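Local coordinates for heme oxygenase (mycobilin-producing) (Mycobacterium tuberculosis, PDB 4NL5), which degrades heme by oxidatively opening its porphyrin ring to mycobilin and releasing the iron, using a suitable electron donor, at residues P2-N7 with V54-S59; I6-V11 with E48-V53. All blocks are in the same frame, centred on the assembly; numbering follows the deposited sequence.

Contact 1 of 2, residues P2-N7 with V54-S59. With HEM (protoporphyrin IX containing Fe), chain C; CYN (cyanide ion), chain D.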
# COMPACT_ATOMS: atom_id res chain seq x y z
N PRO A 2 -6.05 10.64 -7.10
CA PRO A 2 -5.36 10.60 -5.81
C PRO A 2 -3.97 10.02 -5.91
O PRO A 2 -3.60 9.44 -6.95
CB PRO A 2 -6.26 9.69 -4.97
CG PRO A 2 -7.60 9.83 -5.57
CD PRO A 2 -7.38 10.02 -7.04
N VAL A 3 -3.19 10.20 -4.85
CA VAL A 3 -1.83 9.69 -4.79
C VAL A 3 -1.65 8.90 -3.51
O VAL A 3 -2.43 9.04 -2.56
CB VAL A 3 -0.77 10.82 -4.88
CG1 VAL A 3 -0.85 11.51 -6.22
CG2 VAL A 3 -0.95 11.85 -3.75
N VAL A 4 -0.63 8.05 -3.50
CA VAL A 4 -0.27 7.28 -2.32
C VAL A 4 1.20 7.54 -2.01
O VAL A 4 2.07 7.47 -2.89
CB VAL A 4 -0.52 5.76 -2.53
CG1 VAL A 4 0.06 4.95 -1.41
CG2 VAL A 4 -2.01 5.50 -2.67
N LYS A 5 1.46 7.87 -0.75
CA LYS A 5 2.82 8.09 -0.29
C LYS A 5 3.04 7.10 0.82
O LYS A 5 2.39 7.19 1.86
CB LYS A 5 3.02 9.51 0.22
CG LYS A 5 2.52 10.60 -0.75
CD LYS A 5 3.41 10.74 -1.96
CE LYS A 5 2.94 11.92 -2.82
NZ LYS A 5 3.75 12.06 -4.06
N ILE A 6 3.94 6.16 0.59
CA ILE A 6 4.24 5.14 1.59
C ILE A 6 5.55 5.46 2.27
O ILE A 6 6.58 5.48 1.60
CB ILE A 6 4.35 3.74 0.96
CG1 ILE A 6 3.07 3.39 0.18
CG2 ILE A 6 4.64 2.70 2.04
CD1 ILE A 6 3.12 2.00 -0.44
N ASN A 7 5.53 5.68 3.58
CA ASN A 7 6.77 5.77 4.33
C ASN A 7 7.13 4.37 4.79
O ASN A 7 6.42 3.77 5.61
CB ASN A 7 6.65 6.73 5.51
CG ASN A 7 7.99 7.33 5.90
OD1 ASN A 7 8.81 7.63 5.04
ND2 ASN A 7 8.20 7.54 7.20
N VAL A 54 1.00 3.64 4.86
CA VAL A 54 0.38 3.91 3.57
C VAL A 54 -0.55 5.10 3.68
O VAL A 54 -1.62 4.98 4.25
CB VAL A 54 -0.41 2.69 3.03
CG1 VAL A 54 -0.96 2.98 1.62
CG2 VAL A 54 0.46 1.44 3.01
N THR A 55 -0.14 6.25 3.14
CA THR A 55 -0.96 7.46 3.29
C THR A 55 -1.57 7.85 1.95
O THR A 55 -0.95 7.70 0.90
CB THR A 55 -0.14 8.64 3.87
OG1 THR A 55 0.76 9.13 2.88
CG2 THR A 55 0.67 8.19 5.08
N HIS A 56 -2.80 8.35 2.02
CA HIS A 56 -3.60 8.63 0.83
C HIS A 56 -3.90 10.12 0.78
O HIS A 56 -4.30 10.69 1.80
CB HIS A 56 -4.89 7.83 0.86
CG HIS A 56 -4.68 6.37 1.09
ND1 HIS A 56 -4.67 5.45 0.07
CD2 HIS A 56 -4.45 5.67 2.24
CE1 HIS A 56 -4.45 4.24 0.57
NE2 HIS A 56 -4.31 4.35 1.88
N TRP A 57 -3.74 10.73 -0.39
CA TRP A 57 -3.93 12.17 -0.55
C TRP A 57 -4.66 12.47 -1.84
O TRP A 57 -4.50 11.75 -2.82
CB TRP A 57 -2.58 12.90 -0.55
CG TRP A 57 -1.78 12.62 0.69
CD1 TRP A 57 -0.97 11.54 0.91
CD2 TRP A 57 -1.71 13.43 1.86
NE1 TRP A 57 -0.40 11.63 2.16
CE2 TRP A 57 -0.84 12.78 2.76
CE3 TRP A 57 -2.30 14.64 2.24
CZ2 TRP A 57 -0.54 13.30 4.02
CZ3 TRP A 57 -2.00 15.16 3.49
CH2 TRP A 57 -1.13 14.49 4.36
N GLU A 58 -5.46 13.54 -1.85
CA GLU A 58 -6.19 13.95 -3.06
C GLU A 58 -5.25 14.35 -4.18
O GLU A 58 -5.59 14.24 -5.36
CB GLU A 58 -7.13 15.13 -2.76
CG GLU A 58 -8.39 14.74 -2.03
CD GLU A 58 -9.05 15.92 -1.35
OE1 GLU A 58 -9.03 17.04 -1.93
OE2 GLU A 58 -9.56 15.74 -0.23
N SER A 59 -4.06 14.82 -3.82
CA SER A 59 -3.12 15.31 -4.82
C SER A 59 -1.72 15.31 -4.27
O SER A 59 -1.52 15.30 -3.05
CB SER A 59 -3.49 16.73 -5.26
OG SER A 59 -3.22 17.64 -4.21
CHA HEM C . 8.27 8.22 12.15
CHB HEM C . 8.04 10.80 8.07
CHC HEM C . 3.29 9.84 7.93
CHD HEM C . 3.53 9.16 12.71
C1A HEM C . 8.64 8.90 11.02
C2A HEM C . 10.00 9.09 10.55
C3A HEM C . 9.94 9.80 9.42
C4A HEM C . 8.55 10.10 9.14
CMA HEM C . 11.15 10.23 8.56
CAA HEM C . 11.28 8.55 11.22
CBA HEM C . 11.90 9.60 12.15
CGA HEM C . 10.98 9.94 13.30
O1A HEM C . 10.49 11.10 13.37
O2A HEM C . 10.74 9.05 14.17
C1B HEM C . 6.75 10.62 7.59
C2B HEM C . 6.31 10.74 6.22
C3B HEM C . 4.98 10.47 6.18
C4B HEM C . 4.57 10.16 7.53
CMB HEM C . 7.26 11.13 5.06
CAB HEM C . 3.96 10.43 5.02
CBB HEM C . 4.29 10.19 3.75
C1C HEM C . 2.94 9.66 9.24
C2C HEM C . 1.58 9.60 9.75
C3C HEM C . 1.66 9.40 11.08
C4C HEM C . 3.06 9.34 11.44
CMC HEM C . 0.33 9.72 8.84
CAC HEM C . 0.55 9.26 12.16
CBC HEM C . -0.76 9.40 11.94
C1D HEM C . 4.80 8.73 13.00
C2D HEM C . 5.21 8.09 14.22
C3D HEM C . 6.69 7.79 14.04
C4D HEM C . 7.03 8.28 12.73
CMD HEM C . 4.31 7.78 15.44
CAD HEM C . 7.66 7.11 15.03
CBD HEM C . 8.12 8.14 16.05
CGD HEM C . 8.94 7.47 17.12
O1D HEM C . 9.19 8.12 18.17
O2D HEM C . 9.34 6.29 16.94
NA HEM C . 7.77 9.53 10.13
NB HEM C . 5.67 10.26 8.36
NC HEM C . 3.83 9.51 10.30
ND HEM C . 5.89 8.81 12.15
FE HEM C . 5.80 9.53 10.26
C CYN D . 5.29 7.63 9.54
N CYN D . 6.09 7.04 8.99
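Lys5 and Thr55 meet as an antiparallel hydrogen-bonded pair between the two central strands of the sheet, and their side chains share the heme-facing surface. Lys5 O takes two donors. Thr55 OG1 reaches Lys5 O at 2.7 Å in the carbonyl plane, on a lone pair, whereas Thr55 N comes from 38° above that plane. The hydroxyl is placed there by a chi1 of 72°, which sets OG1 between the backbone N and the carbonyl carbon. Thr55 OG1 in turn accepts from Trp57 NE1 at 2.8 Å, lying in the indole plane at the ring edge, so a short relay runs from indole to hydroxyl to backbone carbonyl. Lys5 crosses Trp57 at about a right angle, with CG 4.0 Å from CD1, before its amine leaves for Glu91 and Asp60. On the reverse side of the sheet Val4 CG1 packs on Val54 CG1 at 3.8 Å, and Leu42 of the second subunit also covers Val4.

Packing thins toward the chain terminus. Val3 CG2 still touches Ser59 O at 3.6 Å, but exposed Pro2 meets the other strand mainly through backbone, its CA 3.3 Å from Trp57 O, and the first bond of the Glu58 side chain points away from strand 3-7.

The terminal vinyl carbon of heme, CBB, lies 3.8 Å from Lys5 CB. Because Thr55 OG1 donates to Lys5 O and accepts from Trp57 NE1, the two bonds probably restrict the rotation of the threonine and hold the pyrrole edge of the indole in place. The relay thus probably helps position Trp57, whose ring meets that of Trp66, the predicted transition-state stabiliser.

Contact 2 of 2, residues I6-V11 with E48-V53. With CYN (cyanide ion), chain D; HEM (protoporphyrin IX containing Fe), chain C.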
# COMPACT_ATOMS: atom_id res chain seq x y z
N ILE A 6 3.94 6.16 0.59
CA ILE A 6 4.24 5.14 1.59
C ILE A 6 5.55 5.46 2.27
O ILE A 6 6.58 5.48 1.60
CB ILE A 6 4.35 3.74 0.96
CG1 ILE A 6 3.07 3.39 0.18
CG2 ILE A 6 4.64 2.70 2.04
CD1 ILE A 6 3.12 2.00 -0.44
N ASN A 7 5.53 5.68 3.58
CA ASN A 7 6.77 5.77 4.33
C ASN A 7 7.13 4.37 4.79
O ASN A 7 6.42 3.77 5.61
CB ASN A 7 6.65 6.73 5.51
CG ASN A 7 7.99 7.33 5.90
OD1 ASN A 7 8.81 7.63 5.04
ND2 ASN A 7 8.20 7.54 7.20
N ALA A 8 8.23 3.85 4.25
CA ALA A 8 8.69 2.52 4.62
C ALA A 8 9.73 2.63 5.72
O ALA A 8 10.84 3.10 5.49
CB ALA A 8 9.27 1.81 3.42
N ILE A 9 9.35 2.20 6.92
CA ILE A 9 10.14 2.42 8.14
C ILE A 9 10.93 1.19 8.52
O ILE A 9 10.38 0.10 8.59
CB ILE A 9 9.24 2.81 9.31
CG1 ILE A 9 8.55 4.14 9.04
CG2 ILE A 9 10.04 2.89 10.60
CD1 ILE A 9 7.58 4.50 10.13
N GLU A 10 12.22 1.36 8.77
CA GLU A 10 13.04 0.29 9.30
C GLU A 10 13.05 0.38 10.82
O GLU A 10 13.31 1.44 11.38
CB GLU A 10 14.46 0.39 8.72
CG GLU A 10 14.49 0.43 7.20
CD GLU A 10 15.78 1.00 6.63
OE1 GLU A 10 16.86 0.76 7.22
OE2 GLU A 10 15.70 1.71 5.60
N VAL A 11 12.75 -0.72 11.50
CA VAL A 11 12.84 -0.72 12.95
C VAL A 11 13.65 -1.91 13.43
O VAL A 11 13.68 -2.95 12.76
CB VAL A 11 11.44 -0.75 13.63
CG1 VAL A 11 10.63 0.48 13.25
CG2 VAL A 11 10.69 -2.02 13.29
N GLU A 48 8.87 -8.48 3.25
CA GLU A 48 9.36 -7.15 3.64
C GLU A 48 9.71 -7.20 5.12
O GLU A 48 9.11 -7.97 5.86
CB GLU A 48 8.31 -6.05 3.41
CG GLU A 48 8.49 -5.19 2.15
CD GLU A 48 9.67 -4.22 2.22
OE1 GLU A 48 10.11 -3.76 1.15
OE2 GLU A 48 10.15 -3.91 3.33
N GLU A 49 10.68 -6.39 5.54
CA GLU A 49 10.99 -6.29 6.95
C GLU A 49 10.62 -4.92 7.48
O GLU A 49 10.69 -4.66 8.68
CB GLU A 49 12.48 -6.56 7.20
CG GLU A 49 12.97 -7.93 6.71
CD GLU A 49 14.48 -8.10 6.88
OE1 GLU A 49 15.06 -7.44 7.77
OE2 GLU A 49 15.08 -8.89 6.12
N ARG A 50 10.21 -4.03 6.58
CA ARG A 50 9.85 -2.67 6.97
C ARG A 50 8.37 -2.55 7.24
O ARG A 50 7.55 -3.23 6.61
CB ARG A 50 10.27 -1.68 5.87
CG ARG A 50 11.77 -1.64 5.59
CD ARG A 50 12.08 -0.75 4.40
NE ARG A 50 11.49 -1.28 3.17
CZ ARG A 50 11.61 -0.72 1.97
NH1 ARG A 50 12.31 0.39 1.83
NH2 ARG A 50 11.04 -1.28 0.91
N TYR A 51 8.00 -1.67 8.16
CA TYR A 51 6.61 -1.25 8.29
C TYR A 51 6.25 -0.35 7.12
O TYR A 51 7.05 0.49 6.73
CB TYR A 51 6.38 -0.53 9.63
CG TYR A 51 6.12 -1.45 10.80
CD1 TYR A 51 4.84 -1.57 11.33
CD2 TYR A 51 7.15 -2.18 11.40
CE1 TYR A 51 4.59 -2.40 12.41
CE2 TYR A 51 6.90 -3.02 12.48
CZ TYR A 51 5.62 -3.12 12.98
OH TYR A 51 5.37 -3.93 14.04
N PHE A 52 5.07 -0.53 6.55
CA PHE A 52 4.61 0.40 5.52
C PHE A 52 3.54 1.32 6.10
O PHE A 52 2.49 0.86 6.57
CB PHE A 52 4.02 -0.33 4.30
CG PHE A 52 5.03 -0.83 3.29
CD1 PHE A 52 6.38 -0.91 3.60
CD2 PHE A 52 4.61 -1.23 2.01
CE1 PHE A 52 7.30 -1.39 2.65
CE2 PHE A 52 5.51 -1.69 1.07
CZ PHE A 52 6.87 -1.77 1.39
N VAL A 53 3.81 2.62 6.06
CA VAL A 53 2.82 3.60 6.46
C VAL A 53 2.18 4.14 5.19
O VAL A 53 2.77 4.96 4.50
CB VAL A 53 3.46 4.72 7.29
CG1 VAL A 53 2.42 5.74 7.70
CG2 VAL A 53 4.15 4.11 8.53
C CYN D . 5.29 7.63 9.54
N CYN D . 6.09 7.04 8.99
CHA HEM C . 8.27 8.22 12.15
CHB HEM C . 8.04 10.80 8.07
CHC HEM C . 3.29 9.84 7.93
CHD HEM C . 3.53 9.16 12.71
C1A HEM C . 8.64 8.90 11.02
C2A HEM C . 10.00 9.09 10.55
C3A HEM C . 9.94 9.80 9.42
C4A HEM C . 8.55 10.10 9.14
CMA HEM C . 11.15 10.23 8.56
CAA HEM C . 11.28 8.55 11.22
CBA HEM C . 11.90 9.60 12.15
CGA HEM C . 10.98 9.94 13.30
O1A HEM C . 10.49 11.10 13.37
O2A HEM C . 10.74 9.05 14.17
C1B HEM C . 6.75 10.62 7.59
C2B HEM C . 6.31 10.74 6.22
C3B HEM C . 4.98 10.47 6.18
C4B HEM C . 4.57 10.16 7.53
CMB HEM C . 7.26 11.13 5.06
CAB HEM C . 3.96 10.43 5.02
CBB HEM C . 4.29 10.19 3.75
C1C HEM C . 2.94 9.66 9.24
C2C HEM C . 1.58 9.60 9.75
C3C HEM C . 1.66 9.40 11.08
C4C HEM C . 3.06 9.34 11.44
CMC HEM C . 0.33 9.72 8.84
CAC HEM C . 0.55 9.26 12.16
CBC HEM C . -0.76 9.40 11.94
C1D HEM C . 4.80 8.73 13.00
C2D HEM C . 5.21 8.09 14.22
C3D HEM C . 6.69 7.79 14.04
C4D HEM C . 7.03 8.28 12.73
CMD HEM C . 4.31 7.78 15.44
CAD HEM C . 7.66 7.11 15.03
CBD HEM C . 8.12 8.14 16.05
CGD HEM C . 8.94 7.47 17.12
O1D HEM C . 9.19 8.12 18.17
O2D HEM C . 9.34 6.29 16.94
NA HEM C . 7.77 9.53 10.13
NB HEM C . 5.67 10.26 8.36
NC HEM C . 3.83 9.51 10.30
ND HEM C . 5.89 8.81 12.15
FE HEM C . 5.80 9.53 10.26
O HOH W 1 13.45 2.08 4.13
O HOH W 2 12.73 -3.20 9.91
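One water oxygen joins the two segments at Ala8 and Arg50: it donates to Ala8 O and, at 2.7 Å, to Glu10 OE2, and accepts from Arg50 NH1 at 3.1 Å. It lies at the edge of the guanidinium, in its plane. The strands belong to the antiparallel sheet of a dimeric alpha-beta barrel, and backbone bonds pair Asn7 with Val53 and Ile9 with Tyr51.

Arg50 bends at chi3 (-63°), which brings its guanidinium over Ala8; the methyl CB sits 3.5 Å above the guanidinium plane, toward its rim. Glu48 fixes the group's rotation through a side-on, two-nitrogen salt bridge, with Arg50 NH2 2.7 Å from Glu48 OE1 and Arg50 NE bound to OE2. Arg50 N also donates to OE2, so side chain and backbone are held by one carboxylate.

Ile6 CG2 makes an off-centre CH-pi contact with the Phe52 ring, 4.2 Å from its centroid and 30° off the normal. This surface faces the second subunit, whose Phe52 and Phe92 pack against Phe52.

The opposite surface, carrying Asn7, Ile9 and Val53, lines the distal side of the heme. Asn7 ND2 donates a nearly straight bond of 2.8 Å to the cyanide nitrogen. Ile9 and Val53 cross obliquely beside it, and Ile9 CD1 comes within 3.2 Å of the cyanide N.

How the contacts relate
From the N terminus, strand 3-10 passes first through contact 1 and then, after the shared Ile6 and Asn7, through contact 2. The chain next runs through helix 16-25 and strand 36-46 before returning antiparallel as strand 51-57, which closes contact 2 first and contact 1 after it. The loop closed by contact 2 is therefore nested within that of contact 1, and nothing crosses. Together the two contacts, with centres 15 Å apart, join the middle pair of a four-stranded sheet flanked by strands 36-46 and 86-98. Both reach heme and cyanide on one face and the second subunit on the other.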